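PDB 3FXA: SIS domain protein, which probably acts on or binds sugar phosphates, being a putative sugar-phosphate isomerase built on a SIS domain and assembled as a tetramer. Local coordinates for residues Ser120-Thr126 with Ala137-Val143; Leu108-Ile112 with Val132-Glu136; Thr45-Ala51 with Glu93-Ile99; Lys62-Phe67 with Phe167-Ile171; Ala21-Leu25 with Met161-Ser166. One frame throughout, in Å; residues are numbered along the deposited sequence. Where two conformers were deposited one is given.

Interaction 1: residues Ser120-Thr126 with Ala137-Val143; sequences STLIGVT and ADIFFPV
Asp138 holds both backbone polar atoms of Leu122, N and O. Its carboxylate OD2 accepts Leu122 N at 2.8 Å, met on the anti side and nearly straight at the hydrogen (173°). Its own backbone N turns back to Leu122 O at 2.8 Å, strongly bent, while Ile139 N reaches the same oxygen at 3.0 Å. The CG of Asp138 stands beside its backbone N (chi1 -63°), which directs the carboxylate back to the strand. Gly124 N to Ile139 O and Phe141 N to Gly124 O, both 2.9 Å, continue the parallel ladder, but Val143 N meets Thr126 O at a longer 3.3 Å from well above the carbonyl plane. Ile123 and Ile139 lie side by side on one face; the Phe140 ring turns an edge to Thr126 CG2 (3.6 Å from CE1), with Pro142 CD over one of its faces. Val125 CG1 and Val143 CG1 are pressed tightly together. Outside the pair, Phe167 stacks on Phe141, and Leu96 and Leu98 continue the sheet beyond strand 121-126. A side-chain acceptor thus stands in for a backbone carbonyl where strand 139-142 begins, leaving both polar atoms of Leu122 bonded.

Interaction 2: residues Leu108-Ile112 with Val132-Glu136; sequences LLNLI and VIAKE
Val132 O accepts Glu136 N at 2.7 Å, the helical bond that sets the side chains of Val132 and Glu136 on the same side of helix 132-136, where both meet residues 108-112. From there on the contact is entirely apolar. Leu109 pushes its CD2 branch against Val132, 3.5 Å from CG1, a pair tighter than usual van der Waals contact. The same methyl also lies 3.7 Å from Ile133 CG1, so it fits between two neighbouring side chains of the helix. Val132 presents CG1 because that branch is anti to the backbone N (chi1 168°), and the same CG1 also meets Ile112 CD1 at 3.9 Å. Ile112 straddles: CD1 leans on Val132 while CG2 comes to 4.1 Å from Glu136 CB, touching the aliphatic root of the glutamate and not its carboxylate. At the inner end Ile133 CD1 lies against Leu108, 4.0 Å from CB and equally near CD1. Residues 109-112 form a type I turn, which brings Leu109 and Ile112 round to one side so that both can face the helix. Behind them Leu108 rests on Ala51, and Ile112 on Leu98, side chains of the central sheet. At the two ends of helix 132-136, Asn104 OD1 accepts Val132 N and Lys116 NZ donates to Glu136 O. This is the side-by-side packing of short helical segments over one face of a parallel sheet, an outer layer of the three-layer alpha-beta-alpha sandwich found in SIS domains.

Interaction 3: residues Thr45-Ala51 with Glu93-Ile99; sequences TGKIVVA and EDILILI
Strands 48-51 and 95-99 run parallel, 4.7 Å apart at closest and 18° askew, with Val49 N to Ile95 O (2.8 Å), Ile97 N to Val49 O, Ala51 N to Ile97 O and Ile99 N to Ala51 O forming a regular ladder. Ahead of it, Lys47 and Asp94 make a two-point grip. Lys47 N reaches Asp94 OD1 at 2.9 Å from above the carboxylate plane, while Lys47 NZ makes a salt bridge with OD2 at 2.8 Å, on its syn side. The lysine CG sits between the backbone N and carbonyl carbon (chi1 63°), the chain runs out extended past the carboxylate, and a bend at its last torsion brings NZ to OD2. Val89 O is a further partner of this ammonium group, and Gln91 N of Asp94 OD2. One water joins Thr45 N to Glu93 O at the outer end.

Beyond this polar start the side chains are aliphatic. Val50 CG1 rests on Ile97 CB at 3.9 Å and on Ile99 CD1 at 3.8 Å; on the other face Leu96 CD1 touches Val49 CG1, and Leu98 CD2 reaches Ala51 CB at 3.7 Å. Val50 and Ile97 look toward helices 55-69 and 157-177. A buried charge pair, shared with backbone groups of the preceding loop, therefore closes the start of two central strands, and its mutual compensation probably keeps both groups ionised.

Interaction 4: residues Lys62-Phe67 with Phe167-Ile171; sequences KLVHSF and FDAVI
Leu63 and Ile171 each set a methyl over the face of a phenyl ring of the other helix, Phe167 and Phe67. Leu63 CD2 stands over the centre of the Phe167 ring, 3.7 Å from the centroid and 13° off the normal, a CH-pi contact. Ile171 CD1 makes the reciprocal one, placed over the Phe67 ring but displaced toward the rim, 3.9 Å from the centroid. The two side chains cross at about a right angle, with Ile171 CG1 3.5 Å from Phe67 CE1. The two rings meet obliquely, Phe67 CZ lying 4.0 Å from Phe167 CD2. Ser66 CB adds a further support for Ile171 CD1.

The helices behind these groups, 55-69 and 157-177, run almost parallel here (13° between segment axes) and pack on the same side of the parallel sheet, one helical layer of the alpha-beta-alpha SIS fold. Phe67 reaches Ile48 and Ile97, and Phe167 also reaches Ile97.

At the other margin of the seam Lys62 and Asp168 cross at about a right angle. Lys62 NZ forms a salt bridge with Asp168 OD1 at 2.8 Å, on the syn side. A bend at chi2 (-63°) swings the lysine chain over its own helix, where NZ also donates to Ser66 OG at 2.8 Å. A water receives a weak bond from NZ and gives a firm one to Asp168 OD2, at 2.7 Å. That second oxygen lies close to Glu18 of the third subunit, where Val58 also packs on Lys62.

Interaction 5: residues Ala21-Leu25 with Met161-Ser166; sequences AISRL and MAVIAS
The end of the N-terminal helix 4-23, and the turn that leads on to the next short helix, pack against the long helix 157-177 close to a subunit interface. Ile22 and Leu25 carry the contact, one turn apart and joined by the backbone bond from Leu25 N to Ile22 O (3.1 Å). Leu25 reaches across with its branched end: CD1 settles on Ala165 CB at 3.6 Å, while CD2 comes to 4.0 Å from Ala162 CB and 3.5 Å from Ser166 OG. The small alanines let the leucine approach the helix backbone, its CD2 lying only 3.8 Å from Ala162 O.

Ile22 lies alongside, its CG2 4.1 Å from Ala165 CB, so Ala165 CB is touched by both Leu25 and Ile22. CD1 of Ile22 extends to the selenomethionine Met161, near CG; two conformers of this residue were deposited, so the contact is less certain.

Ser166 OG is turned beside its own backbone N (chi1 -64°) and donates at 2.8 Å to Ala162 O, an oxygen that also accepts Ser166 N from the opposite face of its plane. Across the interface Trp15 NE1 of the third subunit bonds Ala165 O, and Ile22 of that subunit packs on Ile22 and Met161. With its hydroxyl spent on its own helix, Ser166 offers Leu25 a polar atom already bonded, so the meeting itself is apolar and rests on the fit of branched methyls over alanines.

How the interactions relate
From the N terminus, residues 21-25 open interaction 5, the longest loop. Interaction 3 opens at 45-51 and closes at 93-99, nested within interaction 5; interaction 4 opens at 62-67, inside interaction 3, and so crosses it. Interactions 2 and 1 then follow, opening at 108-112 and 120-126 and closing in the same order, so they cross each other while lying nested inside both larger loops. Interactions 5 and 4 close last, on successive turns of helix 157-177, and also cross. Interactions 1 and 3 build the sheet, joined through strands 121-126 and 95-99; interaction 2 packs on one face and interaction 4 on the other; interaction 5 ties the end of helix 4-23 to helix 157-177.

Interaction 1: residues Ser120-Thr126 with Ala137-Val143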
# COMPACT_ATOMS: atom_id res chain seq x y z
N SER A 120 17.64 -3.92 -16.91
CA SER A 120 17.57 -2.73 -16.06
C SER A 120 18.88 -2.54 -15.30
O SER A 120 19.71 -3.47 -15.22
CB SER A 120 16.44 -2.86 -15.01
OG SER A 120 15.17 -3.21 -15.57
N THR A 121 19.03 -1.35 -14.74
CA THR A 121 20.17 -1.02 -13.88
C THR A 121 19.86 -1.45 -12.45
O THR A 121 18.83 -1.08 -11.93
CB THR A 121 20.50 0.49 -13.90
OG1 THR A 121 20.89 0.90 -15.21
CG2 THR A 121 21.67 0.77 -12.95
N LEU A 122 20.73 -2.25 -11.83
CA LEU A 122 20.56 -2.70 -10.45
C LEU A 122 21.46 -1.90 -9.48
O LEU A 122 22.68 -1.86 -9.65
CB LEU A 122 20.86 -4.20 -10.32
CG LEU A 122 20.72 -4.83 -8.93
CD1 LEU A 122 19.33 -4.50 -8.32
CD2 LEU A 122 21.01 -6.31 -8.95
N ILE A 123 20.84 -1.28 -8.47
CA ILE A 123 21.57 -0.59 -7.38
C ILE A 123 21.30 -1.47 -6.16
O ILE A 123 20.14 -1.71 -5.84
CB ILE A 123 21.09 0.85 -7.13
CG1 ILE A 123 21.35 1.72 -8.37
CG2 ILE A 123 21.81 1.47 -5.92
CD1 ILE A 123 21.01 3.18 -8.23
N GLY A 124 22.34 -2.01 -5.53
CA GLY A 124 22.19 -2.87 -4.37
C GLY A 124 22.56 -2.12 -3.11
O GLY A 124 23.74 -1.78 -2.93
N VAL A 125 21.58 -1.88 -2.24
CA VAL A 125 21.77 -1.10 -1.00
C VAL A 125 21.88 -2.07 0.18
O VAL A 125 20.87 -2.59 0.67
CB VAL A 125 20.63 -0.09 -0.79
CG1 VAL A 125 20.88 0.72 0.47
CG2 VAL A 125 20.48 0.82 -2.02
N THR A 126 23.10 -2.29 0.65
CA THR A 126 23.37 -3.29 1.67
C THR A 126 24.65 -2.98 2.46
O THR A 126 25.48 -2.20 1.99
CB THR A 126 23.45 -4.71 1.01
OG1 THR A 126 23.68 -5.70 2.02
CG2 THR A 126 24.52 -4.81 -0.08
N ALA A 137 24.88 -6.28 -8.28
CA ALA A 137 24.51 -4.92 -8.61
C ALA A 137 25.41 -4.29 -9.65
O ALA A 137 26.60 -4.58 -9.70
CB ALA A 137 24.50 -4.04 -7.35
N ASP A 138 24.83 -3.40 -10.45
CA ASP A 138 25.61 -2.54 -11.37
C ASP A 138 26.26 -1.42 -10.54
O ASP A 138 27.34 -0.95 -10.89
CB ASP A 138 24.71 -1.98 -12.45
CG ASP A 138 24.12 -3.06 -13.31
OD1 ASP A 138 24.91 -3.89 -13.84
OD2 ASP A 138 22.89 -3.11 -13.45
N ILE A 139 25.55 -0.97 -9.51
CA ILE A 139 26.10 -0.03 -8.51
C ILE A 139 25.86 -0.66 -7.14
O ILE A 139 24.71 -0.76 -6.68
CB ILE A 139 25.45 1.36 -8.56
CG1 ILE A 139 25.63 2.03 -9.92
CG2 ILE A 139 26.05 2.28 -7.50
CD1 ILE A 139 24.74 3.24 -10.12
N PHE A 140 26.93 -1.13 -6.49
CA PHE A 140 26.90 -1.57 -5.09
C PHE A 140 26.97 -0.24 -4.30
O PHE A 140 27.91 0.56 -4.48
CB PHE A 140 28.07 -2.50 -4.76
CG PHE A 140 28.34 -2.69 -3.28
CD1 PHE A 140 27.32 -2.93 -2.37
CD2 PHE A 140 29.66 -2.64 -2.81
CE1 PHE A 140 27.59 -3.12 -1.01
CE2 PHE A 140 29.95 -2.84 -1.46
CZ PHE A 140 28.92 -3.07 -0.56
N PHE A 141 25.94 -0.02 -3.47
CA PHE A 141 25.76 1.20 -2.69
C PHE A 141 25.88 0.80 -1.21
O PHE A 141 24.87 0.48 -0.56
CB PHE A 141 24.41 1.84 -3.03
CG PHE A 141 24.22 3.25 -2.49
CD1 PHE A 141 23.98 3.50 -1.12
CD2 PHE A 141 24.20 4.34 -3.37
CE1 PHE A 141 23.77 4.81 -0.63
CE2 PHE A 141 24.00 5.66 -2.89
CZ PHE A 141 23.78 5.90 -1.53
N PRO A 142 27.12 0.80 -0.68
CA PRO A 142 27.30 0.42 0.73
C PRO A 142 26.72 1.42 1.72
O PRO A 142 26.81 2.63 1.52
CB PRO A 142 28.83 0.36 0.89
CG PRO A 142 29.35 1.19 -0.24
CD PRO A 142 28.42 1.00 -1.36
N VAL A 143 26.09 0.91 2.76
CA VAL A 143 25.54 1.70 3.87
C VAL A 143 25.53 0.76 5.08
O VAL A 143 25.13 -0.41 4.93
CB VAL A 143 24.12 2.26 3.59
CG1 VAL A 143 23.22 1.18 3.01
CG2 VAL A 143 23.48 2.94 4.88
O HOH W 1 21.76 -5.51 -13.78

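Interaction 2: residues Leu108-Ile112 with Val132-Glu136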
# COMPACT_ATOMS: atom_id res chain seq x y z
N LEU A 108 14.08 -10.74 -2.28
CA LEU A 108 14.71 -9.80 -3.21
C LEU A 108 15.61 -10.50 -4.20
O LEU A 108 15.67 -10.10 -5.36
CB LEU A 108 15.52 -8.72 -2.46
CG LEU A 108 14.78 -7.86 -1.41
CD1 LEU A 108 15.64 -6.66 -1.00
CD2 LEU A 108 13.47 -7.34 -1.93
N LEU A 109 16.31 -11.56 -3.75
CA LEU A 109 17.20 -12.31 -4.65
C LEU A 109 16.42 -12.91 -5.81
O LEU A 109 16.92 -12.96 -6.92
CB LEU A 109 17.98 -13.40 -3.91
CG LEU A 109 18.91 -13.03 -2.76
CD1 LEU A 109 19.74 -14.23 -2.34
CD2 LEU A 109 19.83 -11.83 -3.11
N ASN A 110 15.18 -13.35 -5.52
CA ASN A 110 14.23 -13.85 -6.54
C ASN A 110 13.85 -12.85 -7.65
O ASN A 110 13.32 -13.28 -8.68
CB ASN A 110 12.93 -14.36 -5.87
CG ASN A 110 13.13 -15.62 -5.04
OD1 ASN A 110 14.09 -16.38 -5.22
ND2 ASN A 110 12.20 -15.87 -4.13
N LEU A 111 14.12 -11.55 -7.44
CA LEU A 111 13.87 -10.46 -8.38
C LEU A 111 15.04 -10.20 -9.33
O LEU A 111 14.86 -9.55 -10.36
CB LEU A 111 13.57 -9.14 -7.61
CG LEU A 111 12.57 -9.25 -6.46
CD1 LEU A 111 12.33 -7.90 -5.73
CD2 LEU A 111 11.25 -9.89 -6.91
N ILE A 112 16.24 -10.70 -9.00
CA ILE A 112 17.44 -10.39 -9.79
C ILE A 112 17.42 -11.03 -11.17
O ILE A 112 17.72 -10.34 -12.15
CB ILE A 112 18.75 -10.70 -9.01
CG1 ILE A 112 18.82 -9.79 -7.76
CG2 ILE A 112 19.97 -10.43 -9.88
CD1 ILE A 112 19.95 -10.12 -6.80
N VAL A 132 24.91 -11.38 -2.30
CA VAL A 132 24.44 -11.53 -3.68
C VAL A 132 24.04 -10.18 -4.27
O VAL A 132 24.44 -9.84 -5.39
CB VAL A 132 23.27 -12.56 -3.77
CG1 VAL A 132 22.59 -12.50 -5.14
CG2 VAL A 132 23.79 -13.93 -3.46
N ILE A 133 23.28 -9.40 -3.50
CA ILE A 133 22.81 -8.07 -3.90
C ILE A 133 24.01 -7.14 -4.22
O ILE A 133 24.01 -6.48 -5.24
CB ILE A 133 21.82 -7.47 -2.83
CG1 ILE A 133 20.48 -8.22 -2.92
CG2 ILE A 133 21.63 -5.98 -3.05
CD1 ILE A 133 19.40 -7.82 -1.94
N ALA A 134 25.03 -7.15 -3.36
CA ALA A 134 26.25 -6.35 -3.60
C ALA A 134 27.01 -6.82 -4.84
O ALA A 134 27.49 -6.00 -5.62
CB ALA A 134 27.18 -6.36 -2.37
N LYS A 135 27.11 -8.14 -5.02
CA LYS A 135 27.86 -8.73 -6.15
C LYS A 135 27.15 -8.64 -7.50
O LYS A 135 27.80 -8.46 -8.54
CB LYS A 135 28.26 -10.17 -5.85
CG LYS A 135 29.35 -10.35 -4.79
CD LYS A 135 29.68 -11.84 -4.69
CE LYS A 135 30.82 -12.13 -3.75
NZ LYS A 135 31.22 -13.57 -3.86
N GLU A 136 25.83 -8.77 -7.49
CA GLU A 136 25.02 -8.70 -8.71
C GLU A 136 24.72 -7.27 -9.16
O GLU A 136 24.39 -7.05 -10.33
CB GLU A 136 23.70 -9.47 -8.52
CG GLU A 136 23.88 -11.00 -8.31
CD GLU A 136 24.46 -11.73 -9.51
OE1 GLU A 136 24.28 -11.27 -10.66
OE2 GLU A 136 25.10 -12.77 -9.31

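Interaction 3: residues Thr45-Ala51 with Glu93-Ile99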
# COMPACT_ATOMS: atom_id res chain seq x y z
N THR A 45 15.70 7.85 -18.14
CA THR A 45 14.52 8.17 -18.97
C THR A 45 13.30 7.29 -18.64
O THR A 45 12.21 7.52 -19.19
CB THR A 45 14.84 8.03 -20.48
OG1 THR A 45 15.13 6.66 -20.80
CG2 THR A 45 16.01 8.92 -20.85
N GLY A 46 13.47 6.30 -17.76
CA GLY A 46 12.37 5.43 -17.31
C GLY A 46 11.90 5.84 -15.92
O GLY A 46 11.57 7.01 -15.68
N LYS A 47 11.87 4.88 -15.01
CA LYS A 47 11.48 5.12 -13.63
C LYS A 47 12.34 4.32 -12.69
O LYS A 47 13.06 3.42 -13.10
CB LYS A 47 10.00 4.76 -13.43
CG LYS A 47 9.67 3.30 -13.67
CD LYS A 47 8.19 3.07 -13.66
CE LYS A 47 7.86 1.65 -14.01
NZ LYS A 47 8.36 1.22 -15.36
N ILE A 48 12.24 4.67 -11.40
CA ILE A 48 12.98 4.01 -10.35
C ILE A 48 12.05 3.00 -9.67
O ILE A 48 11.03 3.37 -9.15
CB ILE A 48 13.51 5.03 -9.32
CG1 ILE A 48 14.37 6.11 -10.00
CG2 ILE A 48 14.32 4.31 -8.24
CD1 ILE A 48 14.72 7.29 -9.09
N VAL A 49 12.43 1.73 -9.65
CA VAL A 49 11.60 0.69 -9.02
C VAL A 49 12.36 0.31 -7.75
O VAL A 49 13.52 -0.08 -7.84
CB VAL A 49 11.41 -0.52 -9.96
CG1 VAL A 49 10.52 -1.54 -9.32
CG2 VAL A 49 10.82 -0.06 -11.29
N VAL A 50 11.75 0.44 -6.57
CA VAL A 50 12.46 0.14 -5.30
C VAL A 50 11.77 -1.02 -4.59
O VAL A 50 10.55 -1.01 -4.46
CB VAL A 50 12.57 1.35 -4.36
CG1 VAL A 50 13.68 1.14 -3.27
CG2 VAL A 50 12.87 2.61 -5.16
N ALA A 51 12.56 -2.00 -4.13
CA ALA A 51 12.04 -3.17 -3.39
C ALA A 51 12.74 -3.37 -2.04
O ALA A 51 13.95 -3.20 -1.93
CB ALA A 51 12.21 -4.43 -4.23
N GLU A 93 14.76 0.50 -19.35
CA GLU A 93 15.22 1.87 -19.09
C GLU A 93 15.11 2.24 -17.62
O GLU A 93 15.40 3.40 -17.26
CB GLU A 93 14.42 2.91 -19.92
CG GLU A 93 14.02 2.52 -21.37
CD GLU A 93 12.76 1.61 -21.47
OE1 GLU A 93 11.78 1.82 -20.73
OE2 GLU A 93 12.78 0.67 -22.29
N ASP A 94 14.74 1.29 -16.77
CA ASP A 94 14.53 1.56 -15.35
C ASP A 94 15.75 1.26 -14.49
O ASP A 94 16.70 0.58 -14.90
CB ASP A 94 13.35 0.74 -14.82
CG ASP A 94 12.01 1.12 -15.44
OD1 ASP A 94 11.88 2.16 -16.09
OD2 ASP A 94 11.06 0.32 -15.22
N ILE A 95 15.67 1.74 -13.25
CA ILE A 95 16.67 1.50 -12.23
C ILE A 95 15.99 0.73 -11.12
O ILE A 95 15.03 1.24 -10.55
CB ILE A 95 17.22 2.81 -11.65
CG1 ILE A 95 17.85 3.70 -12.76
CG2 ILE A 95 18.23 2.48 -10.55
CD1 ILE A 95 18.37 5.06 -12.30
N LEU A 96 16.43 -0.51 -10.86
CA LEU A 96 15.93 -1.31 -9.74
C LEU A 96 16.86 -1.08 -8.55
O LEU A 96 18.08 -1.23 -8.69
CB LEU A 96 15.84 -2.80 -10.11
CG LEU A 96 15.40 -3.79 -9.02
CD1 LEU A 96 13.96 -3.52 -8.56
CD2 LEU A 96 15.56 -5.24 -9.49
N ILE A 97 16.28 -0.68 -7.43
CA ILE A 97 16.99 -0.47 -6.18
C ILE A 97 16.49 -1.53 -5.20
O ILE A 97 15.29 -1.56 -4.85
CB ILE A 97 16.81 0.94 -5.60
CG1 ILE A 97 17.19 2.01 -6.64
CG2 ILE A 97 17.62 1.08 -4.28
CD1 ILE A 97 17.17 3.48 -6.11
N LEU A 98 17.40 -2.41 -4.78
CA LEU A 98 17.09 -3.44 -3.79
C LEU A 98 17.71 -3.03 -2.46
O LEU A 98 18.91 -2.79 -2.39
CB LEU A 98 17.60 -4.80 -4.23
CG LEU A 98 17.01 -5.32 -5.56
CD1 LEU A 98 17.59 -6.70 -5.86
CD2 LEU A 98 15.47 -5.39 -5.57
N ILE A 99 16.88 -2.95 -1.41
CA ILE A 99 17.32 -2.53 -0.06
C ILE A 99 17.25 -3.73 0.87
O ILE A 99 16.17 -4.26 1.14
CB ILE A 99 16.49 -1.38 0.55
CG1 ILE A 99 16.44 -0.18 -0.39
CG2 ILE A 99 17.08 -0.97 1.94
CD1 ILE A 99 15.55 0.95 0.06
O HOH W 2 16.82 5.37 -18.49

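Interaction 4: residues Lys62-Phe67 with Phe167-Ile171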
# COMPACT_ATOMS: atom_id res chain seq x y z
N LYS A 62 10.16 5.40 1.30
CA LYS A 62 10.61 6.78 1.55
C LYS A 62 11.35 7.26 0.27
O LYS A 62 11.07 8.36 -0.23
CB LYS A 62 11.45 6.88 2.83
CG LYS A 62 11.36 8.24 3.53
CD LYS A 62 11.90 9.36 2.69
CE LYS A 62 11.80 10.67 3.36
NZ LYS A 62 12.56 11.72 2.62
N LEU A 63 12.24 6.43 -0.26
CA LEU A 63 12.90 6.73 -1.54
C LEU A 63 11.87 7.04 -2.65
O LEU A 63 11.97 8.07 -3.35
CB LEU A 63 13.79 5.60 -2.01
CG LEU A 63 15.21 5.41 -1.45
CD1 LEU A 63 15.28 5.17 0.05
CD2 LEU A 63 15.90 4.30 -2.23
N VAL A 64 10.88 6.17 -2.78
CA VAL A 64 9.82 6.30 -3.78
C VAL A 64 9.05 7.60 -3.64
O VAL A 64 8.90 8.32 -4.61
CB VAL A 64 8.86 5.07 -3.76
CG1 VAL A 64 7.56 5.34 -4.57
CG2 VAL A 64 9.60 3.78 -4.25
N HIS A 65 8.62 7.96 -2.42
CA HIS A 65 7.95 9.25 -2.25
C HIS A 65 8.83 10.46 -2.68
O HIS A 65 8.41 11.31 -3.49
CB HIS A 65 7.47 9.47 -0.82
CG HIS A 65 6.86 10.83 -0.60
ND1 HIS A 65 5.58 11.15 -1.02
CD2 HIS A 65 7.39 11.98 -0.11
CE1 HIS A 65 5.34 12.41 -0.76
NE2 HIS A 65 6.42 12.94 -0.21
N SER A 66 10.02 10.51 -2.10
CA SER A 66 10.93 11.63 -2.33
C SER A 66 11.44 11.75 -3.76
O SER A 66 11.60 12.88 -4.25
CB SER A 66 12.04 11.67 -1.27
OG SER A 66 11.45 11.88 0.01
N PHE A 67 11.64 10.63 -4.45
CA PHE A 67 12.04 10.65 -5.87
C PHE A 67 10.90 11.29 -6.67
O PHE A 67 11.12 12.21 -7.47
CB PHE A 67 12.39 9.26 -6.42
CG PHE A 67 13.76 8.79 -6.08
CD1 PHE A 67 14.89 9.58 -6.38
CD2 PHE A 67 13.98 7.50 -5.58
CE1 PHE A 67 16.19 9.11 -6.12
CE2 PHE A 67 15.28 7.04 -5.32
CZ PHE A 67 16.37 7.83 -5.58
N PHE A 167 19.84 8.28 0.79
CA PHE A 167 19.08 8.69 -0.39
C PHE A 167 18.49 10.11 -0.27
O PHE A 167 18.34 10.79 -1.29
CB PHE A 167 18.08 7.60 -0.84
CG PHE A 167 18.76 6.45 -1.52
CD1 PHE A 167 19.27 5.41 -0.77
CD2 PHE A 167 18.98 6.46 -2.90
CE1 PHE A 167 19.94 4.33 -1.40
CE2 PHE A 167 19.66 5.41 -3.53
CZ PHE A 167 20.14 4.33 -2.79
N ASP A 168 18.22 10.59 0.95
CA ASP A 168 17.78 11.99 1.13
C ASP A 168 18.86 12.90 0.53
O ASP A 168 18.54 13.83 -0.18
CB ASP A 168 17.55 12.35 2.62
CG ASP A 168 16.24 11.79 3.17
OD1 ASP A 168 15.34 11.47 2.39
OD2 ASP A 168 16.11 11.70 4.42
N ALA A 169 20.13 12.58 0.79
CA ALA A 169 21.27 13.36 0.28
C ALA A 169 21.34 13.25 -1.24
O ALA A 169 21.50 14.26 -1.92
CB ALA A 169 22.58 12.91 0.93
N VAL A 170 21.19 12.04 -1.76
CA VAL A 170 21.15 11.84 -3.21
C VAL A 170 20.06 12.72 -3.82
O VAL A 170 20.32 13.48 -4.79
CB VAL A 170 20.97 10.33 -3.57
CG1 VAL A 170 20.62 10.12 -5.05
CG2 VAL A 170 22.19 9.56 -3.15
N ILE A 171 18.87 12.68 -3.23
CA ILE A 171 17.71 13.41 -3.72
C ILE A 171 17.85 14.93 -3.67
O ILE A 171 17.55 15.62 -4.65
CB ILE A 171 16.42 12.86 -3.04
CG1 ILE A 171 16.14 11.46 -3.59
CG2 ILE A 171 15.23 13.77 -3.25
CD1 ILE A 171 15.10 10.71 -2.81
O HOH W 3 13.69 11.83 5.55

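Interaction 5: residues Ala21-Leu25 with Met161-Ser166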
# COMPACT_ATOMS: atom_id res chain seq x y z
N ALA A 21 24.82 7.52 13.79
CA ALA A 21 24.69 6.69 12.58
C ALA A 21 24.62 7.54 11.30
O ALA A 21 25.25 7.21 10.31
CB ALA A 21 23.47 5.74 12.68
N ILE A 22 23.92 8.67 11.37
CA ILE A 22 23.81 9.59 10.22
C ILE A 22 25.10 10.38 10.10
O ILE A 22 25.59 10.57 8.99
CB ILE A 22 22.65 10.58 10.36
CG1 ILE A 22 21.34 9.82 10.49
CG2 ILE A 22 22.58 11.55 9.16
CD1 ILE A 22 20.24 10.70 10.74
N SER A 23 25.63 10.87 11.22
CA SER A 23 26.88 11.65 11.17
C SER A 23 28.04 10.84 10.58
O SER A 23 28.90 11.43 9.92
CB SER A 23 27.25 12.28 12.52
OG SER A 23 27.54 11.32 13.50
N ARG A 24 28.06 9.51 10.77
CA ARG A 24 29.12 8.64 10.21
C ARG A 24 28.91 8.22 8.75
O ARG A 24 29.72 7.44 8.19
CB ARG A 24 29.29 7.39 11.08
CG ARG A 24 29.95 7.65 12.42
CD ARG A 24 30.37 6.36 13.13
NE ARG A 24 31.38 5.59 12.38
CZ ARG A 24 31.21 4.41 11.75
NH1 ARG A 24 30.05 3.74 11.75
NH2 ARG A 24 32.25 3.87 11.11
N LEU A 25 27.87 8.72 8.08
CA LEU A 25 27.61 8.31 6.69
C LEU A 25 28.79 8.44 5.72
O LEU A 25 28.99 7.54 4.92
CB LEU A 25 26.29 8.90 6.14
CG LEU A 25 25.03 8.21 6.68
CD1 LEU A 25 23.79 8.98 6.25
CD2 LEU A 25 24.95 6.77 6.14
N MSE A 161 17.41 4.36 9.19
CA MSE A 161 17.64 5.80 9.15
C MSE A 161 18.84 6.13 8.27
O MSE A 161 18.77 7.07 7.48
CB MSE A 161 17.82 6.37 10.56
CG MSE A 161 17.62 7.85 10.59
SE MSE A 161 17.20 8.41 12.38
CE MSE A 161 15.58 7.40 12.67
N ALA A 162 19.92 5.34 8.40
CA ALA A 162 21.14 5.51 7.59
C ALA A 162 20.82 5.35 6.09
O ALA A 162 21.27 6.15 5.25
CB ALA A 162 22.23 4.54 8.00
N VAL A 163 20.03 4.35 5.75
CA VAL A 163 19.57 4.18 4.36
C VAL A 163 18.72 5.37 3.86
O VAL A 163 19.00 5.90 2.80
CB VAL A 163 18.82 2.84 4.11
CG1 VAL A 163 18.33 2.77 2.67
CG2 VAL A 163 19.70 1.65 4.40
N ILE A 164 17.74 5.80 4.66
CA ILE A 164 16.87 6.90 4.26
C ILE A 164 17.73 8.17 4.07
O ILE A 164 17.64 8.82 3.02
CB ILE A 164 15.74 7.16 5.28
CG1 ILE A 164 14.75 5.99 5.29
CG2 ILE A 164 15.01 8.46 4.92
CD1 ILE A 164 13.67 6.11 6.38
N ALA A 165 18.55 8.49 5.07
CA ALA A 165 19.45 9.65 5.00
C ALA A 165 20.38 9.61 3.80
O ALA A 165 20.62 10.66 3.15
CB ALA A 165 20.28 9.76 6.27
N SER A 166 20.92 8.43 3.47
CA SER A 166 21.77 8.27 2.29
C SER A 166 21.06 8.75 1.01
O SER A 166 21.57 9.58 0.28
CB SER A 166 22.25 6.83 2.12
OG SER A 166 23.08 6.41 3.18